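Long-range contacts in pyridoxal kinase (PDB 4S1H), which probably phosphorylates pyridoxal, a form of vitamin B6, at the expense of ATP with the help of bound magnesium ions: residues A[24-29]-A[223-228]; A[4-9]-A[77-82]; A[187-192]-A[202-207]. All coordinates share one frame; numbering follows the deposited sequence.

Contact 1 of 3, residues A[24-29]-A[223-228]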
loop_
_atom_site.group_PDB
_atom_site.type_symbol
_atom_site.label_atom_id
_atom_site.label_comp_id
_atom_site.label_asym_id
_atom_site.label_seq_id
_atom_site.Cartn_x
_atom_site.Cartn_y
_atom_site.Cartn_z
ATOM N N ILE A 24 3.672 3.193 -2.702
ATOM C CA ILE A 24 4.337 3.010 -3.968
ATOM C C ILE A 24 5.712 3.682 -3.935
ATOM O O ILE A 24 6.709 3.099 -4.360
ATOM C CB ILE A 24 3.500 3.580 -5.132
ATOM C CG1 ILE A 24 2.237 2.738 -5.314
ATOM C CG2 ILE A 24 4.310 3.611 -6.433
ATOM C CD1 ILE A 24 1.155 3.449 -6.111
ATOM N N ILE A 25 5.752 4.918 -3.440
ATOM C CA ILE A 25 6.980 5.706 -3.497
ATOM C C ILE A 25 8.015 5.191 -2.478
ATOM O O ILE A 25 9.163 4.917 -2.837
ATOM C CB ILE A 25 6.702 7.215 -3.352
ATOM C CG1 ILE A 25 5.822 7.639 -4.521
ATOM C CG2 ILE A 25 8.015 7.977 -3.300
ATOM C CD1 ILE A 25 5.081 8.951 -4.323
ATOM N N LEU A 26 7.618 5.091 -1.222
ATOM C CA LEU A 26 8.532 4.616 -0.162
ATOM C C LEU A 26 8.975 3.175 -0.413
ATOM O O LEU A 26 10.161 2.857 -0.222
ATOM C CB LEU A 26 7.910 4.778 1.219
ATOM C CG LEU A 26 7.753 6.219 1.703
ATOM C CD1 LEU A 26 6.817 6.340 2.895
ATOM C CD2 LEU A 26 9.096 6.860 2.029
ATOM N N ASP A 27 8.076 2.328 -0.888
ATOM C CA ASP A 27 8.502 0.959 -1.299
ATOM C C ASP A 27 9.586 1.022 -2.413
ATOM O O ASP A 27 10.612 0.328 -2.340
ATOM C CB ASP A 27 7.323 0.051 -1.770
ATOM C CG ASP A 27 6.284 -0.291 -0.647
ATOM O OD1 ASP A 27 6.514 -0.041 0.566
ATOM O OD2 ASP A 27 5.178 -0.811 -1.001
ATOM N N SER A 28 9.400 1.870 -3.426
ATOM C CA SER A 28 10.350 1.956 -4.525
ATOM C C SER A 28 11.725 2.507 -4.090
ATOM O O SER A 28 12.738 2.170 -4.669
ATOM C CB SER A 28 9.788 2.766 -5.710
ATOM O OG SER A 28 10.577 3.913 -5.975
ATOM N N PHE A 29 11.735 3.317 -3.035
ATOM C CA PHE A 29 12.987 3.824 -2.444
ATOM C C PHE A 29 13.546 2.866 -1.389
ATOM O O PHE A 29 14.582 3.145 -0.826
ATOM C CB PHE A 29 12.786 5.226 -1.797
ATOM C CG PHE A 29 12.915 6.404 -2.746
ATOM C CD1 PHE A 29 11.853 6.821 -3.517
ATOM C CD2 PHE A 29 14.112 7.147 -2.817
ATOM C CE1 PHE A 29 11.969 7.898 -4.373
ATOM C CE2 PHE A 29 14.236 8.238 -3.673
ATOM C CZ PHE A 29 13.157 8.616 -4.458
ATOM N N ILE A 223 7.928 11.801 -2.547
ATOM C CA ILE A 223 9.216 11.854 -3.266
ATOM C C ILE A 223 10.171 12.799 -2.509
ATOM O O ILE A 223 11.331 12.452 -2.271
ATOM C CB ILE A 223 9.081 12.275 -4.740
ATOM C CG1 ILE A 223 8.205 11.260 -5.510
ATOM C CG2 ILE A 223 10.466 12.321 -5.388
ATOM C CD1 ILE A 223 7.798 11.696 -6.909
ATOM N N LEU A 224 9.673 13.982 -2.166
ATOM C CA LEU A 224 10.463 14.939 -1.353
ATOM C C LEU A 224 11.006 14.314 -0.066
ATOM O O LEU A 224 12.208 14.336 0.199
ATOM C CB LEU A 224 9.585 16.142 -1.004
ATOM C CG LEU A 224 10.159 17.127 0.010
ATOM C CD1 LEU A 224 11.439 17.726 -0.529
ATOM C CD2 LEU A 224 9.104 18.171 0.311
ATOM N N LEU A 225 10.122 13.657 0.697
ATOM C CA LEU A 225 10.532 12.985 1.946
ATOM C C LEU A 225 11.555 11.900 1.713
ATOM O O LEU A 225 12.516 11.794 2.467
ATOM C CB LEU A 225 9.327 12.346 2.632
ATOM C CG LEU A 225 9.645 11.658 3.955
ATOM C CD1 LEU A 225 9.898 12.687 5.046
ATOM C CD2 LEU A 225 8.527 10.695 4.309
ATOM N N SER A 226 11.361 11.077 0.669
ATOM C CA SER A 226 12.323 10.013 0.367
ATOM C C SER A 226 13.729 10.610 0.167
ATOM O O SER A 226 14.687 10.100 0.704
ATOM C CB SER A 226 11.908 9.201 -0.848
ATOM O OG SER A 226 10.666 8.572 -0.591
ATOM N N TRP A 227 13.846 11.713 -0.586
ATOM C CA TRP A 227 15.163 12.309 -0.808
ATOM C C TRP A 227 15.739 12.961 0.463
ATOM O O TRP A 227 16.917 12.837 0.717
ATOM C CB TRP A 227 15.132 13.325 -1.943
ATOM C CG TRP A 227 15.044 12.723 -3.293
ATOM C CD1 TRP A 227 14.133 13.017 -4.238
ATOM C CD2 TRP A 227 15.917 11.722 -3.863
ATOM N NE1 TRP A 227 14.371 12.270 -5.369
ATOM C CE2 TRP A 227 15.453 11.458 -5.156
ATOM C CE3 TRP A 227 17.055 11.029 -3.402
ATOM C CZ2 TRP A 227 16.051 10.510 -6.001
ATOM C CZ3 TRP A 227 17.644 10.067 -4.235
ATOM C CH2 TRP A 227 17.147 9.823 -5.524
ATOM N N ILE A 228 14.887 13.558 1.279
ATOM C CA ILE A 228 15.325 14.014 2.599
ATOM C C ILE A 228 15.883 12.861 3.433
ATOM O O ILE A 228 16.951 12.975 4.041
ATOM C CB ILE A 228 14.197 14.712 3.350
ATOM C CG1 ILE A 228 13.840 16.052 2.683
ATOM C CG2 ILE A 228 14.589 14.957 4.797
ATOM C CD1 ILE A 228 12.542 16.642 3.144
#

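Contact 2 of 3, residues A[4-9]-A[77-82]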
loop_
_atom_site.group_PDB
_atom_site.type_symbol
_atom_site.label_atom_id
_atom_site.label_comp_id
_atom_site.label_asym_id
_atom_site.label_seq_id
_atom_site.Cartn_x
_atom_site.Cartn_y
_atom_site.Cartn_z
ATOM N N LYS A 4 11.408 2.931 9.694
ATOM C CA LYS A 4 12.034 4.257 9.770
ATOM C C LYS A 4 11.000 5.371 9.664
ATOM O O LYS A 4 11.246 6.492 10.174
ATOM C CB LYS A 4 13.086 4.367 8.678
ATOM C CG LYS A 4 13.878 5.670 8.711
ATOM C CD LYS A 4 15.025 5.685 7.711
ATOM C CE LYS A 4 16.171 4.782 8.127
ATOM N NZ LYS A 4 17.372 5.070 7.296
ATOM N N VAL A 5 9.886 5.115 8.965
ATOM C CA VAL A 5 8.856 6.105 8.726
ATOM C C VAL A 5 7.514 5.634 9.250
ATOM O O VAL A 5 7.182 4.463 9.118
ATOM C CB VAL A 5 8.689 6.413 7.203
ATOM C CG1 VAL A 5 7.631 7.473 6.949
ATOM C CG2 VAL A 5 10.035 6.812 6.602
ATOM N N LEU A 6 6.739 6.563 9.799
ATOM C CA LEU A 6 5.328 6.320 10.102
ATOM C C LEU A 6 4.538 7.339 9.330
ATOM O O LEU A 6 4.837 8.546 9.406
ATOM C CB LEU A 6 5.057 6.443 11.592
ATOM C CG LEU A 6 3.619 6.557 12.053
ATOM C CD1 LEU A 6 2.904 5.230 11.780
ATOM C CD2 LEU A 6 3.595 6.915 13.532
ATOM N N THR A 7 3.581 6.849 8.558
ATOM C CA THR A 7 2.773 7.733 7.718
ATOM C C THR A 7 1.299 7.419 7.901
ATOM O O THR A 7 0.846 6.259 7.803
ATOM C CB THR A 7 3.209 7.715 6.232
ATOM O OG1 THR A 7 2.208 8.365 5.437
ATOM C CG2 THR A 7 3.406 6.335 5.730
ATOM N N ILE A 8 0.556 8.461 8.194
ATOM C CA ILE A 8 -0.845 8.394 8.560
ATOM C C ILE A 8 -1.616 9.193 7.542
ATOM O O ILE A 8 -1.509 10.439 7.500
ATOM C CB ILE A 8 -1.053 8.973 9.995
ATOM C CG1 ILE A 8 -0.216 8.215 11.033
ATOM C CG2 ILE A 8 -2.528 9.023 10.353
ATOM C CD1 ILE A 8 -0.163 8.855 12.412
ATOM N N SER A 9 -2.391 8.536 6.699
ATOM C CA SER A 9 -3.107 9.219 5.636
ATOM C C SER A 9 -4.151 8.296 5.014
ATOM O O SER A 9 -4.374 7.175 5.501
ATOM C CB SER A 9 -2.142 9.758 4.571
ATOM O OG SER A 9 -2.822 10.624 3.669
ATOM N N GLU A 77 12.191 7.572 12.631
ATOM C CA GLU A 77 12.943 8.858 12.492
ATOM C C GLU A 77 12.174 9.931 11.733
ATOM O O GLU A 77 12.586 11.106 11.732
ATOM C CB GLU A 77 14.283 8.603 11.806
ATOM C CG GLU A 77 15.201 7.658 12.578
ATOM C CD GLU A 77 16.458 7.287 11.805
ATOM O OE1 GLU A 77 17.033 8.161 11.117
ATOM O OE2 GLU A 77 16.886 6.119 11.893
ATOM N N PHE A 78 11.090 9.529 11.073
ATOM C CA PHE A 78 10.333 10.379 10.163
ATOM C C PHE A 78 8.864 10.092 10.320
ATOM O O PHE A 78 8.447 8.923 10.411
ATOM C CB PHE A 78 10.761 10.155 8.708
ATOM C CG PHE A 78 12.197 10.478 8.464
ATOM C CD1 PHE A 78 12.573 11.795 8.125
ATOM C CD2 PHE A 78 13.174 9.528 8.626
ATOM C CE1 PHE A 78 13.908 12.123 7.928
ATOM C CE2 PHE A 78 14.511 9.832 8.454
ATOM C CZ PHE A 78 14.870 11.125 8.082
ATOM N N LEU A 79 8.076 11.171 10.333
ATOM C CA LEU A 79 6.654 11.093 10.447
ATOM C C LEU A 79 6.033 11.879 9.338
ATOM O O LEU A 79 6.530 12.962 9.026
ATOM C CB LEU A 79 6.248 11.663 11.780
ATOM C CG LEU A 79 4.778 11.648 12.129
ATOM C CD1 LEU A 79 4.269 10.233 12.305
ATOM C CD2 LEU A 79 4.613 12.415 13.414
ATOM N N VAL A 80 4.970 11.342 8.742
ATOM C CA VAL A 80 4.168 12.065 7.735
ATOM C C VAL A 80 2.721 11.948 8.086
ATOM O O VAL A 80 2.262 10.842 8.459
ATOM C CB VAL A 80 4.347 11.529 6.307
ATOM C CG1 VAL A 80 3.465 12.272 5.313
ATOM C CG2 VAL A 80 5.790 11.602 5.896
ATOM N N THR A 81 1.994 13.041 7.984
ATOM C CA THR A 81 0.557 13.006 8.056
ATOM C C THR A 81 -0.014 13.594 6.803
ATOM O O THR A 81 0.575 14.537 6.200
ATOM C CB THR A 81 0.005 13.662 9.340
ATOM O OG1 THR A 81 0.297 15.058 9.293
ATOM C CG2 THR A 81 0.589 13.051 10.613
ATOM N N GLY A 82 -1.170 13.070 6.395
ATOM C CA GLY A 82 -1.894 13.520 5.235
ATOM C C GLY A 82 -3.335 13.796 5.557
ATOM O O GLY A 82 -3.661 14.675 6.405
#

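Contact 3 of 3, residues A[187-192]-A[202-207]. With ADP (adenosine-5'-diphosphate), chain C.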
loop_
_atom_site.group_PDB
_atom_site.type_symbol
_atom_site.label_atom_id
_atom_site.label_comp_id
_atom_site.label_asym_id
_atom_site.label_seq_id
_atom_site.Cartn_x
_atom_site.Cartn_y
_atom_site.Cartn_z
ATOM N N ILE A 187 2.654 27.690 -12.384
ATOM C CA ILE A 187 2.480 27.380 -10.992
ATOM C C ILE A 187 3.780 27.829 -10.341
ATOM O O ILE A 187 4.865 27.378 -10.745
ATOM C CB ILE A 187 2.296 25.838 -10.854
ATOM C CG1 ILE A 187 0.939 25.422 -11.456
ATOM C CG2 ILE A 187 2.424 25.375 -9.404
ATOM C CD1 ILE A 187 0.780 23.913 -11.587
ATOM N N ILE A 188 3.702 28.655 -9.297
ATOM C CA ILE A 188 4.882 28.968 -8.476
ATOM C C ILE A 188 4.858 28.187 -7.186
ATOM O O ILE A 188 3.827 28.105 -6.527
ATOM C CB ILE A 188 4.976 30.460 -8.104
ATOM C CG1 ILE A 188 4.739 31.303 -9.325
ATOM C CG2 ILE A 188 6.329 30.736 -7.455
ATOM C CD1 ILE A 188 5.636 31.002 -10.504
ATOM N N LEU A 189 5.995 27.568 -6.868
ATOM C CA LEU A 189 6.245 26.962 -5.597
ATOM C C LEU A 189 7.097 27.933 -4.799
ATOM O O LEU A 189 8.009 28.529 -5.354
ATOM C CB LEU A 189 6.942 25.611 -5.797
ATOM C CG LEU A 189 7.511 24.880 -4.596
ATOM C CD1 LEU A 189 7.339 23.362 -4.784
ATOM C CD2 LEU A 189 8.969 25.241 -4.366
ATOM N N LEU A 190 6.774 28.111 -3.522
ATOM C CA LEU A 190 7.528 28.959 -2.609
ATOM C C LEU A 190 8.046 28.115 -1.444
ATOM O O LEU A 190 7.289 27.297 -0.869
ATOM C CB LEU A 190 6.645 30.090 -2.096
ATOM C CG LEU A 190 7.165 30.870 -0.879
ATOM C CD1 LEU A 190 8.343 31.760 -1.247
ATOM C CD2 LEU A 190 6.012 31.666 -0.302
ATOM N N CYS A 191 9.339 28.214 -1.138
ATOM C CA CYS A 191 9.903 27.597 0.067
ATOM C C CYS A 191 10.328 28.717 0.990
ATOM O O CYS A 191 11.192 29.525 0.620
ATOM C CB CYS A 191 11.096 26.743 -0.256
ATOM S SG CYS A 191 11.518 25.643 1.105
ATOM N N SER A 192 9.699 28.774 2.162
ATOM C CA SER A 192 9.853 29.887 3.087
ATOM C C SER A 192 10.381 29.321 4.405
ATOM O O SER A 192 9.835 28.361 4.932
ATOM C CB SER A 192 8.505 30.533 3.334
ATOM O OG SER A 192 8.551 31.572 4.311
ATOM N N PHE A 202 13.199 30.598 -1.497
ATOM C CA PHE A 202 13.250 30.450 -2.934
ATOM C C PHE A 202 11.900 30.135 -3.557
ATOM O O PHE A 202 10.954 29.700 -2.869
ATOM C CB PHE A 202 14.290 29.407 -3.363
ATOM C CG PHE A 202 13.949 27.983 -2.998
ATOM C CD1 PHE A 202 13.213 27.142 -3.858
ATOM C CD2 PHE A 202 14.461 27.462 -1.838
ATOM C CE1 PHE A 202 12.964 25.812 -3.513
ATOM C CE2 PHE A 202 14.229 26.135 -1.486
ATOM C CZ PHE A 202 13.487 25.305 -2.323
ATOM N N THR A 203 11.829 30.399 -4.858
ATOM C CA THR A 203 10.701 29.974 -5.680
ATOM C C THR A 203 11.164 29.118 -6.850
ATOM O O THR A 203 12.343 29.098 -7.208
ATOM C CB THR A 203 9.859 31.157 -6.208
ATOM O OG1 THR A 203 10.672 32.074 -6.959
ATOM C CG2 THR A 203 9.166 31.894 -5.070
ATOM N N ILE A 204 10.229 28.331 -7.381
ATOM C CA ILE A 204 10.418 27.583 -8.610
ATOM C C ILE A 204 9.182 27.831 -9.452
ATOM O O ILE A 204 8.049 27.724 -8.939
ATOM C CB ILE A 204 10.523 26.057 -8.343
ATOM C CG1 ILE A 204 11.684 25.758 -7.381
ATOM C CG2 ILE A 204 10.661 25.272 -9.652
ATOM C CD1 ILE A 204 11.917 24.299 -7.056
ATOM N N LYS A 205 9.409 28.149 -10.729
ATOM C CA LYS A 205 8.335 28.373 -11.708
ATOM C C LYS A 205 8.136 27.090 -12.538
ATOM O O LYS A 205 9.085 26.583 -13.144
ATOM C CB LYS A 205 8.667 29.563 -12.599
ATOM C CG LYS A 205 7.536 29.959 -13.534
ATOM C CD LYS A 205 7.930 31.087 -14.477
ATOM C CE LYS A 205 8.394 32.333 -13.796
ATOM N NZ LYS A 205 7.472 32.846 -12.759
ATOM N N ILE A 206 6.902 26.596 -12.555
ATOM C CA ILE A 206 6.543 25.344 -13.226
ATOM C C ILE A 206 5.459 25.623 -14.279
ATOM O O ILE A 206 4.408 26.128 -13.927
ATOM C CB ILE A 206 5.975 24.358 -12.208
ATOM C CG1 ILE A 206 7.024 24.086 -11.114
ATOM C CG2 ILE A 206 5.540 23.059 -12.887
ATOM C CD1 ILE A 206 6.437 23.846 -9.737
ATOM N N PRO A 207 5.699 25.254 -15.554
ATOM C CA PRO A 207 4.641 25.482 -16.563
ATOM C C PRO A 207 3.470 24.586 -16.293
ATOM O O PRO A 207 3.690 23.411 -15.979
ATOM C CB PRO A 207 5.313 25.094 -17.886
ATOM C CG PRO A 207 6.777 25.217 -17.633
ATOM C CD PRO A 207 6.972 24.837 -16.183
HETATM P PB ADP C . -2.244 19.349 -4.282
HETATM O O1B ADP C . -3.165 20.428 -4.802
HETATM O O2B ADP C . -2.649 17.951 -4.718
HETATM O O3B ADP C . -1.952 19.534 -2.825
HETATM P PA ADP C . -0.400 20.765 -6.014
HETATM O O1A ADP C . 0.233 21.877 -5.221
HETATM O O2A ADP C . -1.554 21.070 -6.909
HETATM O O3A ADP C . -0.829 19.570 -5.007
HETATM O "O5'" ADP C . 0.705 20.032 -6.879
HETATM C "C5'" ADP C . 1.906 19.507 -6.352
HETATM C "C4'" ADP C . 2.946 19.633 -7.429
HETATM O "O4'" ADP C . 2.512 18.923 -8.589
HETATM C "C3'" ADP C . 3.123 21.082 -7.870
HETATM O "O3'" ADP C . 4.134 21.739 -7.097
HETATM C "C2'" ADP C . 3.475 20.930 -9.318
HETATM O "O2'" ADP C . 4.866 20.672 -9.447
HETATM C "C1'" ADP C . 2.723 19.690 -9.766
HETATM N N9 ADP C . 1.433 19.948 -10.447
HETATM C C8 ADP C . 0.183 19.829 -9.980
HETATM N N7 ADP C . -0.737 20.130 -10.930
HETATM C C5 ADP C . -0.054 20.441 -12.041
HETATM C C6 ADP C . -0.395 20.840 -13.427
HETATM N N6 ADP C . -1.689 20.974 -13.782
HETATM N N1 ADP C . 0.628 21.075 -14.275
HETATM C C2 ADP C . 1.933 20.944 -13.902
HETATM N N3 ADP C . 2.309 20.575 -12.660
HETATM C C4 ADP C . 1.372 20.316 -11.717
#

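Contact 1 of 3, residues A[24-29]-A[223-228]
Helix 24-28, which carries Ile25, Leu26 and the following Phe29 to the contact, runs alongside helix 223-228 in nearly the same direction: the axes of these short segments come within 9.7 Å and cross at -25°. The backbones approach most closely where CA of Ile25 lies 6.5 Å from CA of Ile223, and CA of Leu26 is nearest that of Ser226, one residue on along the first helix and three along the second. CB of Ser226 sits over the middle of one face of the Phe29 ring, 3.4 Å from its centroid, a CH-pi contact. With CG anti to its own carbonyl carbon (chi1 -85°), the Phe29 ring reaches across to Trp227 and sets its CE2-CZ edge on the indole face. The two planes stand at 88°, a T-shaped pair with CZ of Phe29 3.7 Å from CE2 of Trp227. Both segments belong to helices of the ribokinase-like fold, 18-28 and 216-229, and the second begins at the nucleotide site, where Gly217 binds ADP. Ser226 OG touches CD2 of Leu26 at 3.5 Å, yet its polar need is met within its own helix by a hydrogen bond to Tyr222 O. Toward the N-terminal ends the packing is mainly aliphatic: CG2 of Ile25 meets CG1 of Ile223 at 4.0 Å, the two side chains crossing at about a right angle. Trp227 has a cation-pi partner in Arg240, and behind the first helix Asp27 forms a salt bridge with Arg20 of the second subunit.

Contact 2 of 3, residues A[4-9]-A[77-82]
Lys4 O receives Glu77 N at 2.8 Å and, more weakly, Phe78 N, one carbonyl thereby taking two N-H groups where the parallel pairing begins. From there the bonds alternate in regular parallel fashion: Leu6 N gives to Phe78 O, Val80 N to Leu6 O at 2.9 Å, Ile8 N to Val80 O, and Gly82 N to Ile8 O. Between them CA-H groups lean on the same carbonyls, as where CA of Thr7 lies 3.2 Å from Val80 O. These are central strands of the Rossmann-like sheet of the ribokinase fold, with strand 33-41 beside 5-9 and strand 107-110 beside 78-81.

On one face Leu6 and Leu79 lie side by side, CD2 of Leu6 3.6 Å from CD1 of Leu79. On the other, Val5 CG2 rests against CB of Phe78, and Thr7 lies alongside Val80. With OG1 anti to the backbone N (chi1 168°), Thr7 turns its hydroxyl to Asn19 and Tyr222. At the outer end the aliphatic part of Lys4 runs beside the Phe78 ring, CG to CD2 3.9 Å, while Lys4 NZ stays 4.7 Å from Glu77 OE2, close enough for a probable weak attraction but not a salt bridge. At the other end Ser9 OG lies 3.4 Å from CA of Gly82 and is hydrogen-bonded to Tyr83 N. Backbone N-H...O bonds thus hold the contact, whose C-terminal end adjoins Ser10, which binds pyridoxal phosphate, and lies near Asp111, which binds magnesium.

Contact 3 of 3, residues A[187-192]-A[202-207]
Cys191 lays its CB on one face of the Phe202 ring, toward the rim, 3.4 Å from CE2 of Phe202. The ring gets there because its CG stands between backbone N and carbonyl carbon (chi1 68°), which folds it over the neighbouring strand. Cys191 SG, anti to its own N, meets the ring obliquely at 4.5 Å from the centroid of Phe202, a sulfur-aromatic contact. Next along this face, CD2 of Leu189 faces the groove between the Phe202 ring and Ile204, 4.1 Å from CE1 of Phe202 and from CG1 of Ile204. Ile206 follows, its CD1 beside CB of Leu189, further along the strand, and its CB facing CB of Ile187. Helix 234-250 packs on Leu189 and Ile206 through Ile242 and on Ile206 through Gln246.

On the opposite face CG2 of Ile188 fits against CB of Thr203 at 3.8 Å, and Leu190 CD1 reaches the methyl of the same threonine obliquely. Lys205 lies beside Ile188 and, bent at its last two torsions, curls its amine back to 3.4 Å between NZ of Lys205 and CD1 of Ile188.

The frame is an antiparallel beta hairpin, 186-193 with 202-207, in a small sheet of the ribokinase-like fold. Hydrogen-bonded pairs Ile187-Ile206, Leu189-Ile204 and Cys191-Phe202 each carry two bonds; Cys191 N to Phe202 O is the straightest, at 177°.

At the nucleotide end Ile187 CD1 rests 3.6 Å from C5 of the ADP adenine, and Ile206 CD1 lies 3.6 Å from O2' of the ADP ribose. The paired strands thus offer ADP an apolar surface through these two isoleucines, while Thr179, Ser180, Asn143, Ile209 and Gly217 supply hydrogen bonds.

How the contacts relate
From the N terminus, strand 5-9 leads into helix 18-28, so contacts 2 and 1 open one after the other. Contact 2 closes first, when the chain returns at 77-82; contact 1 closes only at 223-228, so the two loops cross. Contact 3 opens and closes as a local hairpin after contact 2 is complete and within the long span of contact 1. Strand 202-207 is followed by helix 216-229, which packs on the central sheet: Leu225 CD2 of contact 1 lies 3.3 Å from Val80 CG2 of contact 2. Contacts 2 and 3, with centres about 25 Å apart, lie on opposite sides of the chain's centre.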